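Local coordinates for receptor-type tyrosine-protein phosphatase C (Rattus norvegicus, PDB 5FN8) that dephosphorylates phosphotyrosine in proteins and is probably required for T-cell activation through the antigen receptor, the chain here being two fibronectin type III domains of its extracellular region, at residues M104-A109 with I114-N119; L141-N146 with F152-L157. One frame throughout, in Å; residues are numbered along the deposited sequence.

Contact 1 (M104-A109 with I114-N119); sequences MKTSRA and INVTCN. With NAG (2-acetamido-2-deoxy-beta-D-glucopyranose), chain I.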
ATOM      1  N   MET B 104      -1.276  15.879 -10.925  1.00 75.84           N
ATOM      2  CA  MET B 104      -0.838  16.291 -12.256  1.00 74.71           C
ATOM      3  C   MET B 104      -0.977  17.795 -12.418  1.00 82.96           C
ATOM      4  O   MET B 104      -2.090  18.341 -12.322  1.00 84.10           O
ATOM      5  CB  MET B 104      -1.578  15.529 -13.355  1.00 74.79           C
ATOM      6  CG  MET B 104      -0.923  15.663 -14.711  1.00 75.90           C
ATOM      7  SD  MET B 104      -2.035  15.040 -15.965  1.00 76.66           S
ATOM      8  CE  MET B 104      -1.471  15.973 -17.416  1.00 73.54           C
ATOM      9  N   LYS B 105       0.167  18.461 -12.614  1.00 81.27           N
ATOM     10  CA  LYS B 105       0.224  19.906 -12.793  1.00 83.37           C
ATOM     11  C   LYS B 105       0.782  20.284 -14.152  1.00 89.28           C
ATOM     12  O   LYS B 105       1.875  19.857 -14.535  1.00 87.80           O
ATOM     13  CB  LYS B 105       1.039  20.571 -11.681  1.00 86.41           C
ATOM     14  CG  LYS B 105       0.354  21.791 -11.088  1.00 98.09           C
ATOM     15  CD  LYS B 105       0.414  21.721  -9.583  1.00105.89           C
ATOM     16  CE  LYS B 105       1.516  22.568  -8.991  1.00120.61           C
ATOM     17  NZ  LYS B 105       2.336  21.823  -7.984  1.00130.76           N
ATOM     18  N   THR B 106       0.023  21.104 -14.871  1.00 88.59           N
ATOM     19  CA  THR B 106       0.371  21.635 -16.186  1.00 89.22           C
ATOM     20  C   THR B 106       0.686  23.124 -16.022  1.00 95.53           C
ATOM     21  O   THR B 106      -0.122  23.856 -15.446  1.00 96.07           O
ATOM     22  CB  THR B 106      -0.710  21.253 -17.223  1.00 97.86           C
ATOM     23  OG1 THR B 106      -0.181  21.401 -18.522  1.00103.82           O
ATOM     24  CG2 THR B 106      -2.024  22.039 -17.078  1.00 99.04           C
ATOM     25  N   SER B 107       1.878  23.565 -16.468  1.00 94.01           N
ATOM     26  CA  SER B 107       2.308  24.970 -16.331  1.00 96.05           C
ATOM     27  C   SER B 107       3.075  25.525 -17.556  1.00100.44           C
ATOM     28  O   SER B 107       3.799  24.772 -18.203  1.00 99.41           O
ATOM     29  CB  SER B 107       3.151  25.137 -15.067  1.00 99.41           C
ATOM     30  OG  SER B 107       4.505  24.755 -15.251  1.00104.86           O
ATOM     31  N   ARG B 108       2.964  26.848 -17.832  1.00 98.45           N
ATOM     32  CA  ARG B 108       3.710  27.484 -18.927  1.00 99.21           C
ATOM     33  C   ARG B 108       5.184  27.666 -18.542  1.00102.70           C
ATOM     34  O   ARG B 108       5.475  28.292 -17.525  1.00104.31           O
ATOM     35  CB  ARG B 108       3.086  28.823 -19.337  1.00101.17           C
ATOM     36  CG  ARG B 108       2.593  28.841 -20.781  1.00113.49           C
ATOM     37  CD  ARG B 108       1.443  29.817 -20.990  1.00129.74           C
ATOM     38  NE  ARG B 108       0.214  29.376 -20.325  1.00141.82           N
ATOM     39  CZ  ARG B 108      -0.852  30.140 -20.097  1.00159.43           C
ATOM     40  NH1 ARG B 108      -0.856  31.411 -20.490  1.00146.06           N
ATOM     41  NH2 ARG B 108      -1.912  29.650 -19.473  1.00150.11           N
ATOM     42  N   ALA B 109       6.103  27.068 -19.322  1.00 96.62           N
ATOM     43  CA  ALA B 109       7.548  27.158 -19.090  1.00 96.32           C
ATOM     44  C   ALA B 109       8.129  28.380 -19.802  1.00100.59           C
ATOM     45  O   ALA B 109       9.059  29.002 -19.290  1.00101.56           O
ATOM     46  CB  ALA B 109       8.251  25.885 -19.541  1.00 95.19           C
ATOM     47  N   ILE B 114       5.600  24.109 -22.293  1.00 81.86           N
ATOM     48  CA  ILE B 114       4.741  23.635 -21.188  1.00 79.04           C
ATOM     49  C   ILE B 114       5.495  22.604 -20.368  1.00 80.63           C
ATOM     50  O   ILE B 114       6.118  21.699 -20.914  1.00 77.68           O
ATOM     51  CB  ILE B 114       3.374  23.018 -21.688  1.00 80.32           C
ATOM     52  CG1 ILE B 114       2.507  23.956 -22.578  1.00 81.29           C
ATOM     53  CG2 ILE B 114       2.554  22.298 -20.581  1.00 78.11           C
ATOM     54  CD1 ILE B 114       2.176  25.275 -22.072  1.00 90.23           C
ATOM     55  N   ASN B 115       5.407  22.724 -19.053  1.00 80.00           N
ATOM     56  CA  ASN B 115       6.003  21.785 -18.102  1.00 79.13           C
ATOM     57  C   ASN B 115       4.865  20.959 -17.492  1.00 78.76           C
ATOM     58  O   ASN B 115       3.816  21.523 -17.135  1.00 77.05           O
ATOM     59  CB  ASN B 115       6.800  22.530 -17.016  1.00 85.78           C
ATOM     60  CG  ASN B 115       8.270  22.767 -17.303  1.00122.96           C
ATOM     61  OD1 ASN B 115       8.740  22.691 -18.453  1.00114.64           O
ATOM     62  ND2 ASN B 115       8.998  23.064 -16.215  1.00130.21           N
ATOM     63  N   VAL B 116       5.045  19.610 -17.459  1.00 72.68           N
ATOM     64  CA  VAL B 116       4.067  18.664 -16.927  1.00 69.91           C
ATOM     65  C   VAL B 116       4.719  17.852 -15.789  1.00 74.31           C
ATOM     66  O   VAL B 116       5.810  17.323 -15.959  1.00 75.08           O
ATOM     67  CB  VAL B 116       3.398  17.762 -18.019  1.00 71.29           C
ATOM     68  CG1 VAL B 116       2.293  16.882 -17.409  1.00 69.09           C
ATOM     69  CG2 VAL B 116       2.838  18.591 -19.172  1.00 71.54           C
ATOM     70  N   THR B 117       4.069  17.807 -14.619  1.00 71.55           N
ATOM     71  CA  THR B 117       4.563  17.101 -13.427  1.00 70.63           C
ATOM     72  C   THR B 117       3.442  16.332 -12.783  1.00 71.33           C
ATOM     73  O   THR B 117       2.278  16.718 -12.873  1.00 70.17           O
ATOM     74  CB  THR B 117       5.190  18.060 -12.394  1.00 81.52           C
ATOM     75  OG1 THR B 117       4.237  19.073 -12.064  1.00 87.05           O
ATOM     76  CG2 THR B 117       6.497  18.689 -12.876  1.00 81.57           C
ATOM     77  N   CYS B 118       3.789  15.236 -12.145  1.00 67.27           N
ATOM     78  CA  CYS B 118       2.832  14.408 -11.440  1.00 67.74           C
ATOM     79  C   CYS B 118       3.584  13.539 -10.465  1.00 69.95           C
ATOM     80  O   CYS B 118       4.823  13.484 -10.487  1.00 70.30           O
ATOM     81  CB  CYS B 118       1.978  13.574 -12.403  1.00 68.72           C
ATOM     82  SG  CYS B 118       2.784  12.059 -13.009  1.00 72.09           S
ATOM     83  N   ASN B 119       2.833  12.849  -9.613  1.00 64.94           N
ATOM     84  CA  ASN B 119       3.405  11.916  -8.666  1.00 64.49           C
ATOM     85  C   ASN B 119       2.825  10.554  -8.953  1.00 67.10           C
ATOM     86  O   ASN B 119       1.762  10.435  -9.570  1.00 66.60           O
ATOM     87  CB  ASN B 119       3.121  12.348  -7.227  1.00 66.10           C
ATOM     88  CG  ASN B 119       3.617  13.731  -6.891  1.00 83.64           C
ATOM     89  OD1 ASN B 119       2.835  14.624  -6.555  1.00 77.78           O
ATOM     90  ND2 ASN B 119       4.923  13.941  -6.989  1.00 76.84           N
TER
HETATM   91  C1  NAG I1190      10.406  23.335 -16.247  1.00122.48           C
HETATM   92  C2  NAG I1190      10.756  24.523 -15.349  1.00123.53           C
HETATM   93  C3  NAG I1190      12.261  24.748 -15.505  1.00124.71           C
HETATM   94  C4  NAG I1190      13.034  23.512 -15.049  1.00125.49           C
HETATM   95  C5  NAG I1190      12.527  22.256 -15.758  1.00125.19           C
HETATM   96  C6  NAG I1190      13.041  20.975 -15.135  1.00125.45           C
HETATM   97  C7  NAG I1190       8.955  26.174 -14.981  1.00121.32           C
HETATM   98  C8  NAG I1190       8.210  27.323 -15.584  1.00121.30           C
HETATM   99  N2  NAG I1190      10.009  25.723 -15.689  1.00123.10           N
HETATM  100  O3  NAG I1190      12.665  25.882 -14.745  1.00124.56           O
HETATM  101  O4  NAG I1190      14.425  23.683 -15.304  1.00125.88           O
HETATM  102  O5  NAG I1190      11.088  22.196 -15.699  1.00124.41           O
HETATM  103  O6  NAG I1190      12.600  19.812 -15.830  1.00124.64           O
HETATM  104  O7  NAG I1190       8.616  25.671 -13.912  1.00119.23           O

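Contact 2 (L141-N146 with F152-L157); sequences LVKTFN and FVVDNL. With NAG (2-acetamido-2-deoxy-beta-D-glucopyranose), chain G.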
ATOM      1  N   LEU B 141      -2.579  13.378 -32.224  1.00 61.27           N
ATOM      2  CA  LEU B 141      -1.353  13.166 -31.456  1.00 58.52           C
ATOM      3  C   LEU B 141      -0.240  14.055 -32.002  1.00 60.87           C
ATOM      4  O   LEU B 141       0.100  13.993 -33.172  1.00 59.11           O
ATOM      5  CB  LEU B 141      -0.929  11.688 -31.411  1.00 56.99           C
ATOM      6  CG  LEU B 141       0.128  11.301 -30.364  1.00 57.05           C
ATOM      7  CD1 LEU B 141      -0.331  11.583 -28.975  1.00 53.56           C
ATOM      8  CD2 LEU B 141       0.495   9.858 -30.488  1.00 57.18           C
ATOM      9  N   VAL B 142       0.279  14.931 -31.154  1.00 60.67           N
ATOM     10  CA  VAL B 142       1.326  15.869 -31.521  1.00 62.66           C
ATOM     11  C   VAL B 142       2.712  15.391 -31.042  1.00 63.52           C
ATOM     12  O   VAL B 142       3.669  15.457 -31.795  1.00 64.85           O
ATOM     13  CB  VAL B 142       0.901  17.314 -31.099  1.00 69.30           C
ATOM     14  CG1 VAL B 142       2.085  18.200 -30.748  1.00 70.78           C
ATOM     15  CG2 VAL B 142       0.067  17.957 -32.194  1.00 70.52           C
ATOM     16  N   LYS B 143       2.805  14.887 -29.800  1.00 58.42           N
ATOM     17  CA  LYS B 143       4.048  14.424 -29.170  1.00 57.10           C
ATOM     18  C   LYS B 143       3.741  13.338 -28.199  1.00 58.51           C
ATOM     19  O   LYS B 143       2.641  13.284 -27.664  1.00 57.91           O
ATOM     20  CB  LYS B 143       4.742  15.572 -28.393  1.00 60.87           C
ATOM     21  CG  LYS B 143       5.158  16.787 -29.238  1.00 61.66           C
ATOM     22  CD  LYS B 143       5.553  17.945 -28.366  1.00 65.59           C
ATOM     23  CE  LYS B 143       6.036  19.181 -29.095  1.00 68.64           C
ATOM     24  NZ  LYS B 143       7.341  18.995 -29.799  1.00 75.78           N
ATOM     25  N   THR B 144       4.723  12.471 -27.954  1.00 56.08           N
ATOM     26  CA  THR B 144       4.650  11.383 -26.987  1.00 55.40           C
ATOM     27  C   THR B 144       6.000  11.234 -26.259  1.00 57.13           C
ATOM     28  O   THR B 144       7.039  11.424 -26.880  1.00 55.02           O
ATOM     29  CB  THR B 144       4.035  10.097 -27.574  1.00 61.44           C
ATOM     30  OG1 THR B 144       3.761   9.226 -26.483  1.00 64.91           O
ATOM     31  CG2 THR B 144       4.959   9.373 -28.520  1.00 57.40           C
ATOM     32  N   PHE B 145       5.973  10.926 -24.930  1.00 51.17           N
ATOM     33  CA  PHE B 145       7.174  10.784 -24.090  1.00 49.45           C
ATOM     34  C   PHE B 145       6.998   9.626 -23.148  1.00 53.62           C
ATOM     35  O   PHE B 145       5.889   9.353 -22.711  1.00 52.13           O
ATOM     36  CB  PHE B 145       7.408  12.034 -23.236  1.00 51.36           C
ATOM     37  CG  PHE B 145       7.487  13.371 -23.921  1.00 51.95           C
ATOM     38  CD1 PHE B 145       6.330  14.059 -24.272  1.00 54.73           C
ATOM     39  CD2 PHE B 145       8.707  14.015 -24.077  1.00 52.55           C
ATOM     40  CE1 PHE B 145       6.407  15.316 -24.900  1.00 56.83           C
ATOM     41  CE2 PHE B 145       8.781  15.285 -24.684  1.00 55.81           C
ATOM     42  CZ  PHE B 145       7.637  15.912 -25.109  1.00 54.09           C
ATOM     43  N   ASN B 146       8.098   8.955 -22.828  1.00 52.49           N
ATOM     44  CA  ASN B 146       8.150   7.780 -21.974  1.00 52.71           C
ATOM     45  C   ASN B 146       9.349   7.992 -21.049  1.00 62.29           C
ATOM     46  O   ASN B 146      10.484   8.019 -21.509  1.00 63.49           O
ATOM     47  CB  ASN B 146       8.304   6.506 -22.833  1.00 47.16           C
ATOM     48  CG  ASN B 146       8.453   5.229 -22.060  1.00 71.33           C
ATOM     49  OD1 ASN B 146       8.667   5.241 -20.858  1.00 57.66           O
ATOM     50  ND2 ASN B 146       8.336   4.104 -22.737  1.00 78.39           N
ATOM     51  N   PHE B 152       8.130  16.405 -17.369  1.00 70.23           N
ATOM     52  CA  PHE B 152       8.228  16.579 -18.818  1.00 68.25           C
ATOM     53  C   PHE B 152       8.278  18.016 -19.179  1.00 73.52           C
ATOM     54  O   PHE B 152       7.482  18.809 -18.676  1.00 74.21           O
ATOM     55  CB  PHE B 152       7.018  15.951 -19.537  1.00 67.38           C
ATOM     56  CG  PHE B 152       6.741  14.501 -19.211  1.00 65.60           C
ATOM     57  CD1 PHE B 152       7.344  13.479 -19.939  1.00 66.62           C
ATOM     58  CD2 PHE B 152       5.855  14.153 -18.191  1.00 63.12           C
ATOM     59  CE1 PHE B 152       7.086  12.137 -19.631  1.00 64.68           C
ATOM     60  CE2 PHE B 152       5.578  12.807 -17.907  1.00 63.31           C
ATOM     61  CZ  PHE B 152       6.206  11.813 -18.621  1.00 61.38           C
ATOM     62  N   VAL B 153       9.185  18.353 -20.089  1.00 71.99           N
ATOM     63  CA  VAL B 153       9.311  19.694 -20.658  1.00 73.65           C
ATOM     64  C   VAL B 153       8.936  19.546 -22.133  1.00 76.82           C
ATOM     65  O   VAL B 153       9.583  18.797 -22.864  1.00 75.81           O
ATOM     66  CB  VAL B 153      10.653  20.441 -20.364  1.00 79.10           C
ATOM     67  CG1 VAL B 153      11.844  19.491 -20.324  1.00 78.53           C
ATOM     68  CG2 VAL B 153      10.888  21.595 -21.348  1.00 81.03           C
ATOM     69  N   VAL B 154       7.800  20.156 -22.504  1.00 74.06           N
ATOM     70  CA  VAL B 154       7.165  20.079 -23.822  1.00 73.88           C
ATOM     71  C   VAL B 154       7.340  21.411 -24.506  1.00 83.15           C
ATOM     72  O   VAL B 154       6.576  22.350 -24.276  1.00 84.14           O
ATOM     73  CB  VAL B 154       5.665  19.659 -23.733  1.00 74.71           C
ATOM     74  CG1 VAL B 154       5.096  19.365 -25.107  1.00 73.84           C
ATOM     75  CG2 VAL B 154       5.448  18.465 -22.787  1.00 71.80           C
ATOM     76  N   ASP B 155       8.353  21.494 -25.357  1.00 82.93           N
ATOM     77  CA  ASP B 155       8.674  22.736 -26.043  1.00 85.14           C
ATOM     78  C   ASP B 155       8.417  22.720 -27.557  1.00 89.76           C
ATOM     79  O   ASP B 155       7.949  21.718 -28.091  1.00 88.31           O
ATOM     80  CB  ASP B 155      10.095  23.202 -25.668  1.00 88.87           C
ATOM     81  CG  ASP B 155      11.200  22.173 -25.808  1.00 99.14           C
ATOM     82  OD1 ASP B 155      11.267  21.512 -26.867  1.00 98.65           O
ATOM     83  OD2 ASP B 155      12.041  22.077 -24.884  1.00107.05           O
ATOM     84  N   ASN B 156       8.663  23.863 -28.220  1.00 88.93           N
ATOM     85  CA  ASN B 156       8.485  24.070 -29.659  1.00 89.79           C
ATOM     86  C   ASN B 156       7.041  23.817 -30.161  1.00 91.82           C
ATOM     87  O   ASN B 156       6.827  23.237 -31.242  1.00 93.27           O
ATOM     88  CB  ASN B 156       9.585  23.358 -30.495  1.00 90.18           C
ATOM     89  CG  ASN B 156      11.017  23.649 -30.056  1.00117.65           C
ATOM     90  OD1 ASN B 156      11.384  24.781 -29.697  1.00116.82           O
ATOM     91  ND2 ASN B 156      11.872  22.631 -30.093  1.00106.80           N
ATOM     92  N   LEU B 157       6.053  24.295 -29.373  1.00 83.92           N
ATOM     93  CA  LEU B 157       4.628  24.198 -29.707  1.00 81.46           C
ATOM     94  C   LEU B 157       4.193  25.460 -30.473  1.00 87.79           C
ATOM     95  O   LEU B 157       4.974  26.411 -30.581  1.00 89.45           O
ATOM     96  CB  LEU B 157       3.772  24.031 -28.424  1.00 79.33           C
ATOM     97  CG  LEU B 157       4.066  22.846 -27.489  1.00 80.72           C
ATOM     98  CD1 LEU B 157       3.459  23.089 -26.145  1.00 80.75           C
ATOM     99  CD2 LEU B 157       3.506  21.529 -28.035  1.00 78.67           C
TER
HETATM  100  C1  NAG G1188       8.501   2.814 -22.135  1.00 85.62           C
HETATM  101  C2  NAG G1188       7.628   1.761 -22.823  1.00 86.97           C
HETATM  102  C3  NAG G1188       8.039   0.336 -22.438  1.00 91.37           C
HETATM  103  C4  NAG G1188       9.553   0.152 -22.487  1.00 94.83           C
HETATM  104  C5  NAG G1188      10.274   1.229 -21.682  1.00 93.03           C
HETATM  105  C6  NAG G1188      11.782   1.138 -21.794  1.00 93.50           C
HETATM  106  C7  NAG G1188       5.146   1.430 -22.866  1.00 87.76           C
HETATM  107  C8  NAG G1188       3.843   2.035 -22.448  1.00 84.66           C
HETATM  108  N2  NAG G1188       6.261   2.045 -22.401  1.00 85.11           N
HETATM  109  O3  NAG G1188       7.476  -0.580 -23.373  1.00 94.49           O
HETATM  110  O4  NAG G1188       9.878  -1.137 -21.974  1.00 99.97           O
HETATM  111  O5  NAG G1188       9.905   2.523 -22.180  1.00 89.87           O
HETATM  112  O6  NAG G1188      12.448   2.110 -21.000  1.00 93.19           O
HETATM  113  O7  NAG G1188       5.190   0.423 -23.568  1.00 93.97           O

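Contact 1 (M104-A109 with I114-N119)
M104 crosses V116 at a slant on the inner side of a two-stranded antiparallel hairpin, where strands 104-108 and 114-119 lie about 4.6 Å apart by their axes. Its CB passes C118 CB at 4.2 Å, CG comes near T117 O, and CE ends 3.9 Å from V116 CG1. With CG anti to the backbone N (chi1 -165°) and the chain extended beyond it, the methyl reaches V116 from its neighbour strand; the M104 side chain also touches F165 and V167 of strand 162-170. T106 and I114 share this face: T106 OG1 sits 3.5 Å from I114 CG2, while I114 CD1 lies alongside R108 CG, the two side chains pointing the same way. The backbones are joined at two hydrogen-bonded pairs, K105 with T117 and S107 with N115, each giving two N-H to O=C bonds; N115 N to S107 O is the straightest of the four (2.7 Å, 170° at the hydrogen). On the reverse face T117 OG1 touches K105 CB at 3.6 Å, and S107 OG rests near N115 CB. N115 carries an N-linked N-acetylglucosamine, bonded from ND2 to C1; N115 OD1 lies 3.4 Å from A109 CB, and the sugar's acetyl methyl C8 packs 3.5 Å from R108 O. The contact thus has two chemistries: M104, I114 and V116 form a largely apolar patch, edged by T106 and the exposed R108, turned into the fibronectin type III sandwich, whereas the polar face of K105, S107, N115 and T117 carries the glycan, which leaves from N115 ND2.

Contact 2 (L141-N146 with F152-L157)
F145 and F152 meet between strands that do not pair by their backbones: 141-146 and 152-154 run antiparallel with axes 9.4 Å apart, and every contact involves a side chain, two of them against backbone oxygens. F152 lays its CD1 and CE1 against F145 CB, each at 3.6 Å, and the rings sit obliquely, centroids 5.9 Å apart and planes at 58°. The F145 ring reaches on to V154, its CE1 3.9 Å from CG2, because chi1 of -54° sets CG beside the backbone N. The other methyl of V154, CG1, takes K143 CD at 3.6 Å, and K143 crosses L157, CE meeting CD2. At the end of this lysine, a bend at chi4 (-68°) brings NZ to D155 O for a weak hydrogen bond of 3.3 Å; the aliphatic part of K143 is thus packed while its ammonium meets a backbone carbonyl. Behind K143, a classic beta bulge sets V142 and K143 both opposite V135, and F145 bonds by its backbone to L133. N146, glycosylated through ND2, has OD1 held by R130 NE. Strand 140-147 is outermost in its sheet beside 130-137, strand 151-154 outermost in the other beside 114-119, and the contact closes the sandwich along this edge, where F152 also touches Y131 and L133.

Overall arrangement
Contacts 1 and 2 lie about 12 Å apart, centre to centre, within one fibronectin type III domain, the second of the pair. Strands 114-119 and 151-154 are neighbours in one sheet, joined by probable backbone hydrogen bonds, I114 O to V154 N and V116 N to F152 O, both 2.8 Å; the C118-C150 disulfide ties strand 114-119 to the residue just before strand 151-154. Contact 1 is therefore pairing within this sheet, while contact 2 joins its far edge to the opposing sheet. I114 CG1 also packs on L157 CD1 at 3.8 Å. The phosphatase active site is not in this chain; each contact instead carries one N-glycan, at N115 and N146, and N115 OD1 lies 3.5 Å from V153 CB.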